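Local coordinates for protein glycosyl transferase (Staphylococcus aureus, PDB 5U02) that is a glycosyl transferase whose modelled chain joins a helical linker region to two successive beta-rich C-terminal domains, at residues Asp92-Asn95 against Tyr96-Glu100. Sequence-based numbering, arbitrary orientation.
Sequences DIDN and YRTVE
Thr98 keeps OG1 beside its backbone N (chi1 -63°), which turns the hydroxyl back onto Asp94 O one turn earlier. Arg97 runs CG anti to its own N, then bends at chi3 (38°), and this brings the guanidinium back over Ile93 O. The hydroxyl of Thr98 donates to Asp94 O. The 2.5 Å between Thr98 OG1 and Asp94 O is shorter than such bonds usually are, so the exact length is doubtful. The same oxygen also takes a weak bond from Thr98 N. Thr98 OG1 also has a weak bond to Asn123. Ile93 O accepts from Arg97 N at 3.0 Å, and the donor lies well above the carbonyl plane. The same oxygen sits over the centre of one guanidinium face, 4.1 Å from its plane. Ile93 and Tyr96 pack along the flank of the turn, with Ile93 CG1 4.1 Å from Tyr96 CB. Beyond them, both side chains reach Phe46 and Ile59, which places this flank against helices 46-49 and 56-68. Tyr96 N donates to Asp92 O at 2.9 Å, and Val99 N donates to Asn95 O at the same length. The methyl CG2 of Val99 lies 3.2 Å from Asn95 O. Asp92 precedes the helix, and its OD1 accepts from Asn95 N from above the carboxylate plane. That bond occupies the N-H of Asn95, which comes too early in the helix to find a helical carbonyl one turn back. This is an aspartate N-cap followed by regular i to i+4 bonding, and it starts helix 93-105 in the helical linker region of the chain.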
ATOM      1  N   ASP A  92      28.049 -27.494 -19.823  1.00 83.53           N
ATOM      2  CA  ASP A  92      28.357 -26.777 -18.591  1.00 82.21           C
ATOM      3  C   ASP A  92      27.145 -26.905 -17.677  1.00 78.00           C
ATOM      4  O   ASP A  92      26.190 -26.132 -17.790  1.00 71.56           O
ATOM      5  CB  ASP A  92      28.673 -25.319 -18.913  1.00 81.57           C
ATOM      6  CG  ASP A  92      29.181 -24.546 -17.720  1.00 78.86           C
ATOM      7  OD1 ASP A  92      29.021 -25.012 -16.572  1.00 76.16           O
ATOM      8  OD2 ASP A  92      29.739 -23.454 -17.943  1.00 83.12           O
ATOM      9  N   ILE A  93      27.181 -27.881 -16.766  1.00 82.56           N
ATOM     10  CA  ILE A  93      26.013 -28.168 -15.940  1.00 84.82           C
ATOM     11  C   ILE A  93      26.067 -27.491 -14.576  1.00 83.85           C
ATOM     12  O   ILE A  93      25.037 -27.437 -13.886  1.00 81.10           O
ATOM     13  CB  ILE A  93      25.800 -29.687 -15.774  1.00 87.58           C
ATOM     14  CG1 ILE A  93      24.319 -29.969 -15.537  1.00 83.75           C
ATOM     15  CG2 ILE A  93      26.646 -30.226 -14.630  1.00 90.71           C
ATOM     16  CD1 ILE A  93      24.005 -31.398 -15.375  1.00 82.79           C
ATOM     17  N   ASP A  94      27.224 -26.968 -14.164  1.00 84.27           N
ATOM     18  CA  ASP A  94      27.227 -26.051 -13.027  1.00 84.22           C
ATOM     19  C   ASP A  94      26.422 -24.803 -13.354  1.00 79.90           C
ATOM     20  O   ASP A  94      25.673 -24.295 -12.512  1.00 79.87           O
ATOM     21  CB  ASP A  94      28.659 -25.676 -12.632  1.00 89.44           C
ATOM     22  CG  ASP A  94      28.705 -24.604 -11.543  1.00 92.96           C
ATOM     23  OD1 ASP A  94      28.717 -23.399 -11.883  1.00 92.69           O
ATOM     24  OD2 ASP A  94      28.720 -24.979 -10.351  1.00 95.21           O
ATOM     25  N   ASN A  95      26.557 -24.305 -14.583  1.00 75.42           N
ATOM     26  CA  ASN A  95      25.783 -23.157 -15.035  1.00 70.66           C
ATOM     27  C   ASN A  95      24.407 -23.559 -15.548  1.00 65.53           C
ATOM     28  O   ASN A  95      23.454 -22.787 -15.405  1.00 64.44           O
ATOM     29  CB  ASN A  95      26.544 -22.404 -16.128  1.00 72.74           C
ATOM     30  CG  ASN A  95      27.743 -21.648 -15.593  1.00 76.21           C
ATOM     31  OD1 ASN A  95      28.882 -21.895 -15.989  1.00 72.36           O
ATOM     32  ND2 ASN A  95      27.488 -20.703 -14.701  1.00 69.14           N
ATOM     33  N   TYR A  96      24.283 -24.740 -16.159  1.00 66.78           N
ATOM     34  CA  TYR A  96      22.972 -25.194 -16.617  1.00 67.98           C
ATOM     35  C   TYR A  96      21.999 -25.307 -15.453  1.00 67.30           C
ATOM     36  O   TYR A  96      20.862 -24.827 -15.530  1.00 67.48           O
ATOM     37  CB  TYR A  96      23.090 -26.536 -17.343  1.00 69.81           C
ATOM     38  CG  TYR A  96      21.837 -26.945 -18.094  1.00 69.35           C
ATOM     39  CD1 TYR A  96      20.747 -27.498 -17.430  1.00 68.61           C
ATOM     40  CD2 TYR A  96      21.749 -26.785 -19.469  1.00 70.30           C
ATOM     41  CE1 TYR A  96      19.606 -27.865 -18.112  1.00 70.10           C
ATOM     42  CE2 TYR A  96      20.615 -27.157 -20.163  1.00 70.56           C
ATOM     43  CZ  TYR A  96      19.548 -27.700 -19.481  1.00 71.83           C
ATOM     44  OH  TYR A  96      18.415 -28.070 -20.174  1.00 71.76           O
ATOM     45  N   ARG A  97      22.421 -25.957 -14.366  1.00 67.32           N
ATOM     46  CA  ARG A  97      21.548 -26.035 -13.203  1.00 67.64           C
ATOM     47  C   ARG A  97      21.316 -24.652 -12.616  1.00 65.18           C
ATOM     48  O   ARG A  97      20.172 -24.286 -12.327  1.00 65.18           O
ATOM     49  CB  ARG A  97      22.127 -26.987 -12.158  1.00 72.49           C
ATOM     50  CG  ARG A  97      21.185 -27.223 -10.990  1.00 74.52           C
ATOM     51  CD  ARG A  97      21.728 -28.245  -9.999  1.00 78.27           C
ATOM     52  NE  ARG A  97      23.165 -28.124  -9.809  1.00 82.17           N
ATOM     53  CZ  ARG A  97      24.053 -29.051 -10.161  1.00 83.46           C
ATOM     54  NH1 ARG A  97      23.655 -30.191 -10.716  1.00 84.49           N
ATOM     55  NH2 ARG A  97      25.347 -28.845  -9.947  1.00 82.43           N
ATOM     56  N   THR A  98      22.385 -23.857 -12.485  1.00 65.07           N
ATOM     57  CA  THR A  98      22.255 -22.489 -11.991  1.00 64.33           C
ATOM     58  C   THR A  98      21.140 -21.742 -12.713  1.00 64.87           C
ATOM     59  O   THR A  98      20.332 -21.059 -12.075  1.00 62.22           O
ATOM     60  CB  THR A  98      23.583 -21.739 -12.138  1.00 64.72           C
ATOM     61  OG1 THR A  98      24.592 -22.372 -11.340  1.00 64.53           O
ATOM     62  CG2 THR A  98      23.432 -20.293 -11.696  1.00 62.10           C
ATOM     63  N   VAL A  99      21.053 -21.893 -14.039  1.00 59.13           N
ATOM     64  CA  VAL A  99      19.997 -21.226 -14.800  1.00 59.30           C
ATOM     65  C   VAL A  99      18.628 -21.768 -14.408  1.00 59.90           C
ATOM     66  O   VAL A  99      17.729 -21.012 -14.015  1.00 56.61           O
ATOM     67  CB  VAL A  99      20.243 -21.371 -16.312  1.00 59.82           C
ATOM     68  CG1 VAL A  99      19.028 -20.876 -17.088  1.00 58.51           C
ATOM     69  CG2 VAL A  99      21.485 -20.597 -16.725  1.00 60.09           C
ATOM     70  N   GLU A 100      18.438 -23.084 -14.539  1.00 62.32           N
ATOM     71  CA  GLU A 100      17.188 -23.704 -14.113  1.00 62.68           C
ATOM     72  C   GLU A 100      16.898 -23.406 -12.651  1.00 61.95           C
ATOM     73  O   GLU A 100      15.758 -23.085 -12.289  1.00 59.14           O
ATOM     74  CB  GLU A 100      17.241 -25.210 -14.339  1.00 64.17           C
ATOM     75  CG  GLU A 100      17.130 -25.617 -15.777  1.00 68.12           C
ATOM     76  CD  GLU A 100      16.849 -27.091 -15.902  1.00 71.71           C
ATOM     77  OE1 GLU A 100      17.115 -27.815 -14.922  1.00 71.84           O
ATOM     78  OE2 GLU A 100      16.353 -27.523 -16.961  1.00 73.47           O
TER